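Local coordinates for protein cytochrome c, 1 heme-binding site (Geobacter sulfurreducens, PDB 4RLR) that probably transfers electrons through a single c-type heme of low reduction potential and is essential for accepting electrons from an electrode, at residues K10-F13 with D14-A18; K33-K36 with E37-L40; L54-T58 with A59-T63; E94-R97 with N98-V101. All blocks are in the same frame, centred on the assembly; numbering follows the deposited sequence.

Interaction 1 (K10-F13 with D14-A18); sequences KPIF and DVRCA. With HEM (protoporphyrin IX containing Fe), chain B; ACT (acetate ion), chain G.
Phe13 lays one face of its ring against CB of Cys17, the methylene coming in off-centre toward the rim. This is a CH-pi contact, with Cys17 CB 3.4 Å from the ring centroid of Phe13 and 21° off its normal. It sits where helix 5-16 runs into the CXXCH heme-binding motif, of which Cys17 is the first cysteine and Cys20 and the axial ligand His21 the last two residues. With CG anti to the backbone N (chi1 -171°), Phe13 swings its ring along the helix to the cysteine; Ala18 CB comes 4.0 Å from Phe13 CE1, and the sulfur stands obliquely to the ring. The same SG carries the thioether link, 2.0 Å from HEM CAB, so the phenyl packs directly beside the covalent attachment of the cofactor. The helix end is recorded in the backbone: Cys17 leaves helical angles, and Phe13 O accepts from both Cys17 N and Ala18 N, each at 3.0 Å and from opposite faces of the carbonyl plane.

One turn earlier, Lys10 NZ forms a salt bridge at 2.9 Å with Asp14 OD2, which accepts through its syn lone pair. On another side of the helix, the side chains of Ile12 and Arg16 cross at a slant, Ile12 CG2 touching Arg16 CG, and Ile12 also packs on Asn98, Val101 and Phe102 of helix 92-106. Arg16 bends at chi2 and chi3 away from the helix, and its NE bonds to His87 O. The guanidinium meets an acetate, probably from the crystallisation liquor, edge-on: Arg16 NH2 is 2.9 Å from ACT OXT.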
loop_
_atom_site.group_PDB
_atom_site.type_symbol
_atom_site.label_atom_id
_atom_site.label_comp_id
_atom_site.label_asym_id
_atom_site.label_seq_id
_atom_site.Cartn_x
_atom_site.Cartn_y
_atom_site.Cartn_z
ATOM N N LYS A 10 1.022 9.678 5.088
ATOM C CA LYS A 10 2.419 9.586 5.502
ATOM C C LYS A 10 2.592 9.430 7.038
ATOM O O LYS A 10 3.387 8.618 7.488
ATOM C CB LYS A 10 3.204 10.773 4.952
ATOM C CG LYS A 10 4.558 10.984 5.538
ATOM C CD LYS A 10 5.228 12.186 4.874
ATOM C CE LYS A 10 6.604 12.473 5.469
ATOM N NZ LYS A 10 7.459 11.231 5.549
ATOM N N PRO A 11 1.831 10.196 7.836
ATOM C CA PRO A 11 1.886 9.977 9.282
ATOM C C PRO A 11 1.620 8.504 9.677
ATOM O O PRO A 11 2.378 7.970 10.479
ATOM C CB PRO A 11 0.780 10.894 9.807
ATOM C CG PRO A 11 0.675 11.962 8.809
ATOM C CD PRO A 11 0.888 11.267 7.488
ATOM N N ILE A 12 0.604 7.861 9.084
ATOM C CA ILE A 12 0.318 6.455 9.360
ATOM C C ILE A 12 1.458 5.577 8.856
ATOM O O ILE A 12 1.989 4.752 9.592
ATOM C CB ILE A 12 -1.018 5.977 8.694
ATOM C CG1 ILE A 12 -2.203 6.757 9.271
ATOM C CG2 ILE A 12 -1.228 4.500 8.915
ATOM C CD1 ILE A 12 -3.467 6.607 8.494
ATOM N N PHE A 13 1.827 5.764 7.592
ATOM C CA PHE A 13 2.851 4.943 6.984
ATOM C C PHE A 13 4.150 5.001 7.773
ATOM O O PHE A 13 4.778 3.969 7.990
ATOM C CB PHE A 13 3.103 5.356 5.530
ATOM C CG PHE A 13 3.990 4.405 4.807
ATOM C CD1 PHE A 13 5.369 4.541 4.879
ATOM C CD2 PHE A 13 3.452 3.343 4.111
ATOM C CE1 PHE A 13 6.208 3.641 4.243
ATOM C CE2 PHE A 13 4.280 2.426 3.470
ATOM C CZ PHE A 13 5.675 2.580 3.553
ATOM N N ASP A 14 4.570 6.200 8.180
ATOM C CA ASP A 14 5.822 6.346 8.939
ATOM C C ASP A 14 5.868 5.522 10.219
ATOM O O ASP A 14 6.929 5.062 10.612
ATOM C CB ASP A 14 6.115 7.820 9.249
ATOM C CG ASP A 14 6.583 8.588 8.001
ATOM O OD1 ASP A 14 6.884 7.916 6.994
ATOM O OD2 ASP A 14 6.678 9.834 8.027
ATOM N N VAL A 15 4.728 5.357 10.876
ATOM C CA VAL A 15 4.634 4.541 12.068
ATOM C C VAL A 15 4.506 3.063 11.709
ATOM O O VAL A 15 5.289 2.240 12.165
ATOM C CB VAL A 15 3.402 4.922 12.957
ATOM C CG1 VAL A 15 3.213 3.916 14.090
ATOM C CG2 VAL A 15 3.555 6.277 13.545
ATOM N N ARG A 16 3.509 2.744 10.902
ATOM C CA ARG A 16 3.042 1.368 10.777
ATOM C C ARG A 16 3.685 0.517 9.684
ATOM O O ARG A 16 3.504 -0.708 9.692
ATOM C CB ARG A 16 1.525 1.392 10.592
ATOM C CG ARG A 16 0.832 2.189 11.702
ATOM C CD ARG A 16 -0.491 1.601 12.089
ATOM N NE ARG A 16 -0.370 0.535 13.093
ATOM C CZ ARG A 16 -0.340 0.733 14.417
ATOM N NH1 ARG A 16 -0.409 1.951 14.948
ATOM N NH2 ARG A 16 -0.244 -0.305 15.218
ATOM N N CYS A 17 4.438 1.142 8.774
ATOM C CA CYS A 17 4.869 0.461 7.549
ATOM C C CYS A 17 6.350 0.674 7.204
ATOM O O CYS A 17 6.991 -0.208 6.653
ATOM C CB CYS A 17 4.032 0.962 6.362
ATOM S SG CYS A 17 2.276 1.153 6.645
ATOM N N ALA A 18 6.880 1.838 7.562
ATOM C CA ALA A 18 8.231 2.251 7.196
ATOM C C ALA A 18 9.318 1.410 7.835
ATOM O O ALA A 18 10.442 1.404 7.353
ATOM C CB ALA A 18 8.454 3.719 7.548
HETATM C CHA HEM B . 4.927 -6.483 0.928
HETATM C CHB HEM B . 2.274 -2.603 2.049
HETATM C CHC HEM B . 3.814 -3.120 6.587
HETATM C CHD HEM B . 6.894 -6.572 5.366
HETATM C C1A HEM B . 4.017 -5.446 0.883
HETATM C C2A HEM B . 3.214 -5.130 -0.265
HETATM C C3A HEM B . 2.476 -4.059 0.031
HETATM C C4A HEM B . 2.790 -3.668 1.379
HETATM C CMA HEM B . 1.481 -3.328 -0.878
HETATM C CAA HEM B . 3.238 -5.928 -1.578
HETATM C CBA HEM B . 4.257 -5.414 -2.594
HETATM C CGA HEM B . 4.043 -6.198 -3.880
HETATM O O1A HEM B . 3.132 -5.885 -4.675
HETATM O O2A HEM B . 4.788 -7.160 -4.105
HETATM C C1B HEM B . 2.479 -2.405 3.393
HETATM C C2B HEM B . 1.823 -1.407 4.174
HETATM C C3B HEM B . 2.233 -1.546 5.433
HETATM C C4B HEM B . 3.160 -2.651 5.468
HETATM C CMB HEM B . 0.872 -0.398 3.537
HETATM C CAB HEM B . 1.812 -0.743 6.667
HETATM C CBB HEM B . 0.480 -0.572 6.864
HETATM C C1C HEM B . 4.801 -4.062 6.628
HETATM C C2C HEM B . 5.526 -4.411 7.825
HETATM C C3C HEM B . 6.411 -5.366 7.495
HETATM C C4C HEM B . 6.210 -5.656 6.090
HETATM C CMC HEM B . 5.317 -3.702 9.183
HETATM C CAC HEM B . 7.433 -6.135 8.382
HETATM C CBC HEM B . 7.163 -6.426 9.673
HETATM C C1D HEM B . 6.674 -6.831 4.043
HETATM C C2D HEM B . 7.452 -7.774 3.288
HETATM C C3D HEM B . 6.847 -7.751 1.890
HETATM C C4D HEM B . 5.761 -6.797 1.963
HETATM C CMD HEM B . 8.655 -8.594 3.816
HETATM C CAD HEM B . 7.289 -8.563 0.669
HETATM C CBD HEM B . 6.814 -10.007 0.783
HETATM C CGD HEM B . 5.322 -10.018 0.569
HETATM O O1D HEM B . 4.818 -9.719 -0.538
HETATM O O2D HEM B . 4.619 -10.334 1.538
HETATM N NA HEM B . 3.719 -4.555 1.887
HETATM N NB HEM B . 3.274 -3.163 4.209
HETATM N NC HEM B . 5.225 -4.866 5.589
HETATM N ND HEM B . 5.687 -6.276 3.243
HETATM FE FE HEM B . 4.463 -4.623 3.748
HETATM C C ACT G . 0.908 -3.606 13.987
HETATM O O ACT G . 1.742 -4.398 13.477
HETATM O OXT ACT G . 0.924 -2.400 13.625
HETATM C CH3 ACT G . -0.091 -4.063 15.010
#

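Interaction 2 (K33-K36 with E37-L40); sequences KAEK and EKWL
The start of helix 36-40 is the setting here: Glu35 stands at the N-cap position, and its carbonyl meets the first turn through Lys38 and Trp39. Lys38 N reaches Glu35 O at 3.2 Å, but the 129° angle at hydrogen makes this a weak bond. The next one is much straighter, Leu40 N to Lys36 O at 2.8 Å and 176°.

Trp39 turns its pyrrole side back toward the cap. With CG anti to its carbonyl carbon (chi1 -52°), it brings CD1 to 3.1 Å from Glu35 O, which lies oblique to the ring. In the fold, this short helix follows helix 29-34 after a break at Glu35, and the indole spans the two by packing on Phe32 as well as on Ala26 and Pro27. Its NE1 is buried without a hydrogen-bonding partner. Lys38 CE rides 3.2 Å above the indole plane, toward the rim. With an alanine at position 39, Phe32 is likely to lose a neighbour that links the two helices, and Lys38 CE the flat surface beneath it.

Glu35 OE1 approaches the methylene Lys38 CD, at 4.1 Å, and not the ammonium; the charged atoms Glu35 OE2 and Lys38 NZ stay 5.8 Å apart. One turn on from Lys36, its CB meets Leu40 CD1 at 4.2 Å, and Leu40 continues to the heme and Phe32.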
loop_
_atom_site.group_PDB
_atom_site.type_symbol
_atom_site.label_atom_id
_atom_site.label_comp_id
_atom_site.label_asym_id
_atom_site.label_seq_id
_atom_site.Cartn_x
_atom_site.Cartn_y
_atom_site.Cartn_z
ATOM N N LYS A 33 12.556 -8.257 -5.938
ATOM C CA LYS A 33 12.210 -9.526 -6.613
ATOM C C LYS A 33 13.428 -10.312 -7.102
ATOM O O LYS A 33 13.418 -11.556 -7.094
ATOM C CB LYS A 33 11.248 -9.284 -7.773
ATOM N N ALA A 34 14.474 -9.593 -7.484
ATOM C CA ALA A 34 15.697 -10.185 -8.026
ATOM C C ALA A 34 16.621 -10.772 -6.956
ATOM O O ALA A 34 17.424 -11.651 -7.244
ATOM C CB ALA A 34 16.459 -9.145 -8.830
ATOM N N GLU A 35 16.519 -10.272 -5.736
ATOM C CA GLU A 35 17.357 -10.732 -4.624
ATOM C C GLU A 35 16.570 -10.832 -3.326
ATOM O O GLU A 35 16.931 -10.196 -2.324
ATOM C CB GLU A 35 18.503 -9.774 -4.372
ATOM C CG GLU A 35 19.484 -9.627 -5.494
ATOM C CD GLU A 35 20.681 -8.810 -5.047
ATOM O OE1 GLU A 35 21.630 -9.411 -4.488
ATOM O OE2 GLU A 35 20.656 -7.568 -5.229
ATOM N N LYS A 36 15.519 -11.647 -3.326
ATOM C CA LYS A 36 14.592 -11.634 -2.205
ATOM C C LYS A 36 15.283 -12.036 -0.916
ATOM O O LYS A 36 15.079 -11.393 0.103
ATOM C CB LYS A 36 13.374 -12.515 -2.443
ATOM C CG LYS A 36 12.505 -12.093 -3.600
ATOM C CD LYS A 36 11.355 -13.062 -3.739
ATOM C CE LYS A 36 11.374 -13.830 -5.052
ATOM N NZ LYS A 36 10.348 -13.298 -6.006
ATOM N N GLU A 37 16.112 -13.083 -0.962
ATOM C CA GLU A 37 16.717 -13.603 0.260
ATOM C C GLU A 37 17.447 -12.524 1.029
ATOM O O GLU A 37 17.426 -12.509 2.259
ATOM C CB GLU A 37 17.663 -14.775 -0.041
ATOM C CG GLU A 37 18.166 -15.527 1.210
ATOM C CD GLU A 37 17.075 -16.257 1.989
ATOM O OE1 GLU A 37 15.909 -16.286 1.561
ATOM O OE2 GLU A 37 17.371 -16.814 3.063
ATOM N N LYS A 38 18.120 -11.632 0.315
ATOM C CA LYS A 38 18.886 -10.574 0.966
ATOM C C LYS A 38 17.974 -9.746 1.857
ATOM O O LYS A 38 18.256 -9.547 3.029
ATOM C CB LYS A 38 19.532 -9.689 -0.096
ATOM C CG LYS A 38 20.244 -8.441 0.406
ATOM C CD LYS A 38 21.129 -7.895 -0.718
ATOM C CE LYS A 38 20.944 -6.415 -0.942
ATOM N NZ LYS A 38 21.586 -5.560 0.105
ATOM N N TRP A 39 16.854 -9.295 1.303
ATOM C CA TRP A 39 15.938 -8.451 2.047
ATOM C C TRP A 39 15.097 -9.215 3.081
ATOM O O TRP A 39 14.932 -8.763 4.224
ATOM C CB TRP A 39 15.048 -7.680 1.054
ATOM C CG TRP A 39 15.915 -6.978 0.032
ATOM C CD1 TRP A 39 16.152 -7.355 -1.261
ATOM C CD2 TRP A 39 16.709 -5.825 0.263
ATOM N NE1 TRP A 39 17.042 -6.493 -1.849
ATOM C CE2 TRP A 39 17.378 -5.527 -0.940
ATOM C CE3 TRP A 39 16.898 -4.992 1.366
ATOM C CZ2 TRP A 39 18.226 -4.436 -1.065
ATOM C CZ3 TRP A 39 17.735 -3.911 1.235
ATOM C CH2 TRP A 39 18.392 -3.643 0.023
ATOM N N LEU A 40 14.563 -10.364 2.682
ATOM C CA LEU A 40 13.715 -11.163 3.586
ATOM C C LEU A 40 14.414 -11.570 4.873
ATOM O O LEU A 40 13.779 -11.698 5.926
ATOM C CB LEU A 40 13.201 -12.421 2.872
ATOM C CG LEU A 40 12.100 -12.191 1.850
ATOM C CD1 LEU A 40 11.634 -13.531 1.283
ATOM C CD2 LEU A 40 10.927 -11.403 2.421
#

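Interaction 3 (L54-T58 with A59-T63); sequences LIFYT and AWPDT. With ZN (zinc ion), chain C; HEM (protoporphyrin IX containing Fe), chain B.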
loop_
_atom_site.group_PDB
_atom_site.type_symbol
_atom_site.label_atom_id
_atom_site.label_comp_id
_atom_site.label_asym_id
_atom_site.label_seq_id
_atom_site.Cartn_x
_atom_site.Cartn_y
_atom_site.Cartn_z
ATOM N N LEU A 54 5.173 4.927 -3.140
ATOM C CA LEU A 54 3.927 4.281 -2.708
ATOM C C LEU A 54 2.875 4.145 -3.817
ATOM O O LEU A 54 2.271 3.069 -3.961
ATOM C CB LEU A 54 3.326 5.009 -1.500
ATOM C CG LEU A 54 2.108 4.347 -0.820
ATOM C CD1 LEU A 54 2.372 2.957 -0.216
ATOM C CD2 LEU A 54 1.625 5.303 0.231
ATOM N N ILE A 55 2.671 5.207 -4.596
ATOM C CA ILE A 55 1.686 5.163 -5.691
ATOM C C ILE A 55 2.008 4.144 -6.811
ATOM O O ILE A 55 1.112 3.771 -7.588
ATOM C CB ILE A 55 1.414 6.552 -6.262
ATOM C CG1 ILE A 55 2.590 7.058 -7.103
ATOM C CG2 ILE A 55 1.054 7.529 -5.117
ATOM C CD1 ILE A 55 2.232 8.221 -7.981
ATOM N N PHE A 56 3.267 3.680 -6.853
ATOM C CA PHE A 56 3.701 2.554 -7.692
ATOM C C PHE A 56 2.747 1.350 -7.548
ATOM O O PHE A 56 2.487 0.595 -8.520
ATOM C CB PHE A 56 5.147 2.176 -7.299
ATOM C CG PHE A 56 5.790 1.084 -8.138
ATOM C CD1 PHE A 56 5.561 -0.270 -7.851
ATOM C CD2 PHE A 56 6.663 1.398 -9.162
ATOM C CE1 PHE A 56 6.157 -1.259 -8.587
ATOM C CE2 PHE A 56 7.266 0.396 -9.908
ATOM C CZ PHE A 56 7.007 -0.928 -9.615
ATOM N N TYR A 57 2.214 1.211 -6.337
ATOM C CA TYR A 57 1.403 0.071 -5.926
ATOM C C TYR A 57 -0.097 0.357 -5.970
ATOM O O TYR A 57 -0.896 -0.404 -5.447
ATOM C CB TYR A 57 1.832 -0.330 -4.514
ATOM C CG TYR A 57 3.287 -0.720 -4.518
ATOM C CD1 TYR A 57 3.669 -2.009 -4.884
ATOM C CD2 TYR A 57 4.297 0.217 -4.207
ATOM C CE1 TYR A 57 5.009 -2.376 -4.913
ATOM C CE2 TYR A 57 5.636 -0.143 -4.235
ATOM C CZ TYR A 57 5.985 -1.429 -4.605
ATOM O OH TYR A 57 7.293 -1.791 -4.650
ATOM N N THR A 58 -0.485 1.439 -6.619
ATOM C CA THR A 58 -1.891 1.774 -6.702
ATOM C C THR A 58 -2.389 1.631 -8.137
ATOM O O THR A 58 -2.944 0.605 -8.446
ATOM C CB THR A 58 -2.210 3.128 -6.067
ATOM O OG1 THR A 58 -1.544 4.165 -6.778
ATOM C CG2 THR A 58 -1.787 3.130 -4.587
ATOM N N ALA A 59 -2.219 2.632 -8.992
ATOM C CA ALA A 59 -2.678 2.523 -10.384
ATOM C C ALA A 59 -1.690 1.830 -11.333
ATOM O O ALA A 59 -2.095 1.093 -12.252
ATOM C CB ALA A 59 -2.999 3.899 -10.925
ATOM N N TRP A 60 -0.390 2.096 -11.145
ATOM C CA TRP A 60 0.607 1.658 -12.114
ATOM C C TRP A 60 1.997 1.920 -11.552
ATOM O O TRP A 60 2.221 2.957 -10.937
ATOM C CB TRP A 60 0.426 2.430 -13.430
ATOM C CG TRP A 60 1.435 2.066 -14.469
ATOM C CD1 TRP A 60 1.358 1.050 -15.367
ATOM C CD2 TRP A 60 2.674 2.735 -14.716
ATOM N NE1 TRP A 60 2.491 1.023 -16.143
ATOM C CE2 TRP A 60 3.306 2.060 -15.774
ATOM C CE3 TRP A 60 3.317 3.840 -14.135
ATOM C CZ2 TRP A 60 4.563 2.431 -16.245
ATOM C CZ3 TRP A 60 4.549 4.218 -14.618
ATOM C CH2 TRP A 60 5.158 3.513 -15.658
ATOM N N PRO A 61 2.934 0.996 -11.771
ATOM C CA PRO A 61 2.853 -0.291 -12.492
ATOM C C PRO A 61 2.256 -1.500 -11.724
ATOM O O PRO A 61 1.786 -2.438 -12.386
ATOM C CB PRO A 61 4.321 -0.581 -12.840
ATOM C CG PRO A 61 5.038 0.695 -12.660
ATOM C CD PRO A 61 4.334 1.375 -11.544
ATOM N N ASP A 62 2.296 -1.511 -10.390
ATOM C CA ASP A 62 1.841 -2.698 -9.655
ATOM C C ASP A 62 0.382 -2.455 -9.265
ATOM O O ASP A 62 0.033 -2.350 -8.072
ATOM C CB ASP A 62 2.736 -2.971 -8.450
ATOM C CG ASP A 62 2.620 -4.421 -7.891
ATOM O OD1 ASP A 62 1.744 -5.212 -8.249
ATOM O OD2 ASP A 62 3.446 -4.781 -7.023
ATOM N N THR A 63 -0.480 -2.375 -10.278
ATOM C CA THR A 63 -1.836 -1.913 -10.016
ATOM C C THR A 63 -2.599 -2.812 -9.055
ATOM O O THR A 63 -2.493 -4.036 -9.096
ATOM C CB THR A 63 -2.667 -1.612 -11.303
ATOM O OG1 THR A 63 -3.934 -2.261 -11.262
ATOM C CG2 THR A 63 -1.994 -2.028 -12.468
HETATM ZN ZN ZN C . 2.634 -6.492 -6.454
HETATM C CHA HEM B . 4.927 -6.483 0.928
HETATM C CHB HEM B . 2.274 -2.603 2.049
HETATM C CHC HEM B . 3.814 -3.120 6.587
HETATM C CHD HEM B . 6.894 -6.572 5.366
HETATM C C1A HEM B . 4.017 -5.446 0.883
HETATM C C2A HEM B . 3.214 -5.130 -0.265
HETATM C C3A HEM B . 2.476 -4.059 0.031
HETATM C C4A HEM B . 2.790 -3.668 1.379
HETATM C CMA HEM B . 1.481 -3.328 -0.878
HETATM C CAA HEM B . 3.238 -5.928 -1.578
HETATM C CBA HEM B . 4.257 -5.414 -2.594
HETATM C CGA HEM B . 4.043 -6.198 -3.880
HETATM O O1A HEM B . 3.132 -5.885 -4.675
HETATM O O2A HEM B . 4.788 -7.160 -4.105
HETATM C C1B HEM B . 2.479 -2.405 3.393
HETATM C C2B HEM B . 1.823 -1.407 4.174
HETATM C C3B HEM B . 2.233 -1.546 5.433
HETATM C C4B HEM B . 3.160 -2.651 5.468
HETATM C CMB HEM B . 0.872 -0.398 3.537
HETATM C CAB HEM B . 1.812 -0.743 6.667
HETATM C CBB HEM B . 0.480 -0.572 6.864
HETATM C C1C HEM B . 4.801 -4.062 6.628
HETATM C C2C HEM B . 5.526 -4.411 7.825
HETATM C C3C HEM B . 6.411 -5.366 7.495
HETATM C C4C HEM B . 6.210 -5.656 6.090
HETATM C CMC HEM B . 5.317 -3.702 9.183
HETATM C CAC HEM B . 7.433 -6.135 8.382
HETATM C CBC HEM B . 7.163 -6.426 9.673
HETATM C C1D HEM B . 6.674 -6.831 4.043
HETATM C C2D HEM B . 7.452 -7.774 3.288
HETATM C C3D HEM B . 6.847 -7.751 1.890
HETATM C C4D HEM B . 5.761 -6.797 1.963
HETATM C CMD HEM B . 8.655 -8.594 3.816
HETATM C CAD HEM B . 7.289 -8.563 0.669
HETATM C CBD HEM B . 6.814 -10.007 0.783
HETATM C CGD HEM B . 5.322 -10.018 0.569
HETATM O O1D HEM B . 4.818 -9.719 -0.538
HETATM O O2D HEM B . 4.619 -10.334 1.538
HETATM N NA HEM B . 3.719 -4.555 1.887
HETATM N NB HEM B . 3.274 -3.163 4.209
HETATM N NC HEM B . 5.225 -4.866 5.589
HETATM N ND HEM B . 5.687 -6.276 3.243
HETATM FE FE HEM B . 4.463 -4.623 3.748
HETATM O O HOH W 1 4.168 -7.831 -6.505
HETATM O O HOH W 2 0.818 -7.340 -5.877
#
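Asp62 sets its carboxylate beside Tyr57, with OD2 near the ring plane, at the edge and 3.5 Å from Tyr57 CD1, and binds zinc with both oxygens. Its CG lies anti to the backbone N (chi1 -162°), which carries the carboxylate out to the metal. The chelation is uneven, Asp62 OD2 at 2.0 Å and OD1 at 2.4 Å from the zinc. A heme propionate oxygen, HEM O1A, and two waters complete a five-coordinate site, which ties this loop to the heme edge; water 1 also donates to HEM O2A.

Asp62 is the central residue of an inverse gamma turn, closed weakly from Thr63 N to Pro61 O. Asp62 N holds Phe56 O at 2.8 Å with an angle of 152°, joining the turn to residues 54-58. Pro61, preceded by a cis peptide bond, places its CD over one face of Phe56, 3.6 Å from the ring centroid and 24° off the normal. The Phe56 ring stands perpendicular to the Asp62 carboxylate and puts CD1 over the centre of the Tyr57 ring. Replacing Phe56 by an alanine removes the ring that Pro61 CD rests on and that covers one face of Tyr57, and would probably let the turn that carries Asp62 shift.

Further out, Tyr57 packs on Met46, Met48 and Tyr29, while Trp60 meets Trp114 edge-to-face. Thr58 grips Ile55 O twice, through N at 3.0 Å and OG1 at 2.8 Å.

Interaction 4 (E94-R97 with N98-V101); sequences ERQR and NLAV
Residues 94-97 and 98-101 are consecutive turns of helix 92-106, joined by a run of i to i+4 alpha-helical bonds. This late helix packs against helix 5-16, which is consistent with the paired terminal helices of the cytochrome c fold. Asn98 N to Glu94 O is nearly linear at 3.0 Å, and Leu99 N to Arg95 O follows at 2.8 Å. The next bond is more bent: Ala100 N meets Gln96 O at 135°, and also makes a weak bond to Arg97 O. Val101 N to Arg97 O, at 3.3 Å, is the longest of the four.

Glu94 and Asn98 lie side by side and point the same way, their carboxylate and amide planes 23° apart. They touch through carbon and nitrogen, Glu94 CG being 3.8 Å from Asn98 ND2. Their polar ends are engaged separately: Glu94 OE1 accepts from Ala90 N, while Asn98 ND2 bonds to Leu88 O, so the pair binds the helix to the chain that leads into it. Gln96 and Leu99 also run alongside each other, with Gln96 NE2 4.1 Å from Leu99 CD2. That amide nitrogen is held by Tyr85 OH and Asp72 OD2, and buried Leu99 packs on Leu88, Trp109 and Asp72. Arg95 NE forms a salt bridge with Glu92.

Arg97 doubles back, bent at chi3 (-64°), until CA of Glu94 sits over one face of its guanidinium, toward the rim. Val101 also packs on Asp8 and Ile9 of helix 5-16; its CG2, anti to the carbonyl carbon, rests 3.4 Å from Arg97 O.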
loop_
_atom_site.group_PDB
_atom_site.type_symbol
_atom_site.label_atom_id
_atom_site.label_comp_id
_atom_site.label_asym_id
_atom_site.label_seq_id
_atom_site.Cartn_x
_atom_site.Cartn_y
_atom_site.Cartn_z
ATOM N N GLU A 94 -8.729 0.060 15.439
ATOM C CA GLU A 94 -7.654 0.844 14.844
ATOM C C GLU A 94 -7.463 0.440 13.380
ATOM O O GLU A 94 -7.318 1.297 12.520
ATOM C CB GLU A 94 -6.346 0.696 15.638
ATOM C CG GLU A 94 -5.285 1.785 15.299
ATOM C CD GLU A 94 -4.114 1.838 16.295
ATOM O OE1 GLU A 94 -3.694 0.760 16.793
ATOM O OE2 GLU A 94 -3.639 2.968 16.600
ATOM N N ARG A 95 -7.501 -0.860 13.102
ATOM C CA ARG A 95 -7.244 -1.346 11.753
ATOM C C ARG A 95 -8.298 -0.781 10.816
ATOM O O ARG A 95 -7.984 -0.271 9.756
ATOM C CB ARG A 95 -7.211 -2.877 11.703
ATOM C CG ARG A 95 -5.933 -3.469 12.316
ATOM C CD ARG A 95 -5.839 -4.961 12.180
ATOM N NE ARG A 95 -6.702 -5.657 13.141
ATOM C CZ ARG A 95 -6.316 -6.148 14.318
ATOM N NH1 ARG A 95 -5.063 -6.032 14.741
ATOM N NH2 ARG A 95 -7.220 -6.746 15.089
ATOM N N GLN A 96 -9.554 -0.871 11.226
ATOM C CA GLN A 96 -10.642 -0.293 10.460
ATOM C C GLN A 96 -10.508 1.222 10.249
ATOM O O GLN A 96 -10.773 1.720 9.151
ATOM C CB GLN A 96 -11.979 -0.651 11.125
ATOM C CG GLN A 96 -12.406 -2.092 10.855
ATOM C CD GLN A 96 -12.705 -2.350 9.393
ATOM O OE1 GLN A 96 -13.500 -1.649 8.788
ATOM N NE2 GLN A 96 -12.027 -3.324 8.806
ATOM N N ARG A 97 -10.112 1.965 11.274
ATOM C CA ARG A 97 -9.997 3.418 11.118
ATOM C C ARG A 97 -8.926 3.735 10.083
ATOM O O ARG A 97 -9.142 4.516 9.159
ATOM C CB ARG A 97 -9.643 4.114 12.439
ATOM C CG ARG A 97 -10.752 4.138 13.468
ATOM C CD ARG A 97 -10.489 5.187 14.532
ATOM N NE ARG A 97 -9.289 4.884 15.299
ATOM C CZ ARG A 97 -9.253 4.167 16.424
ATOM N NH1 ARG A 97 -10.370 3.658 16.955
ATOM N NH2 ARG A 97 -8.089 3.965 17.032
ATOM N N ASN A 98 -7.778 3.085 10.207
ATOM C CA ASN A 98 -6.687 3.362 9.281
ATOM C C ASN A 98 -6.952 2.849 7.871
ATOM O O ASN A 98 -6.552 3.488 6.883
ATOM C CB ASN A 98 -5.356 2.847 9.847
ATOM C CG ASN A 98 -4.836 3.746 10.974
ATOM O OD1 ASN A 98 -5.085 4.956 10.979
ATOM N ND2 ASN A 98 -4.133 3.156 11.935
ATOM N N LEU A 99 -7.641 1.716 7.768
ATOM C CA LEU A 99 -8.020 1.217 6.470
ATOM C C LEU A 99 -8.927 2.217 5.796
ATOM O O LEU A 99 -8.908 2.341 4.571
ATOM C CB LEU A 99 -8.730 -0.126 6.581
ATOM C CG LEU A 99 -9.272 -0.685 5.261
ATOM C CD1 LEU A 99 -8.162 -0.813 4.187
ATOM C CD2 LEU A 99 -9.954 -2.020 5.503
ATOM N N ALA A 100 -9.727 2.922 6.590
ATOM C CA ALA A 100 -10.700 3.830 6.028
ATOM C C ALA A 100 -9.991 5.052 5.436
ATOM O O ALA A 100 -10.440 5.587 4.438
ATOM C CB ALA A 100 -11.747 4.230 7.080
ATOM N N VAL A 101 -8.866 5.444 6.037
ATOM C CA VAL A 101 -8.050 6.551 5.544
ATOM C C VAL A 101 -7.394 6.170 4.213
ATOM O O VAL A 101 -7.369 6.978 3.274
ATOM C CB VAL A 101 -6.983 6.962 6.592
ATOM C CG1 VAL A 101 -6.116 8.112 6.107
ATOM C CG2 VAL A 101 -7.641 7.339 7.945
#

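From the N terminus the four contacts come in series, none nesting within or crossing another, and each joins adjacent pieces of chain, interaction 3 closing the short loop after helix 51-55. Interaction 1 is the hub. Its helix 5-16 meets helix 92-106 of interaction 4, and it touches interaction 3 through Phe13 and Leu54. Interactions 1 and 3 also share the heme, one through the thioether and the other through the zinc-bound propionate. Interaction 2 stands apart, its centre about 30 Å from that of interaction 4, yet Leu40 brings residues 37-40 to the same heme.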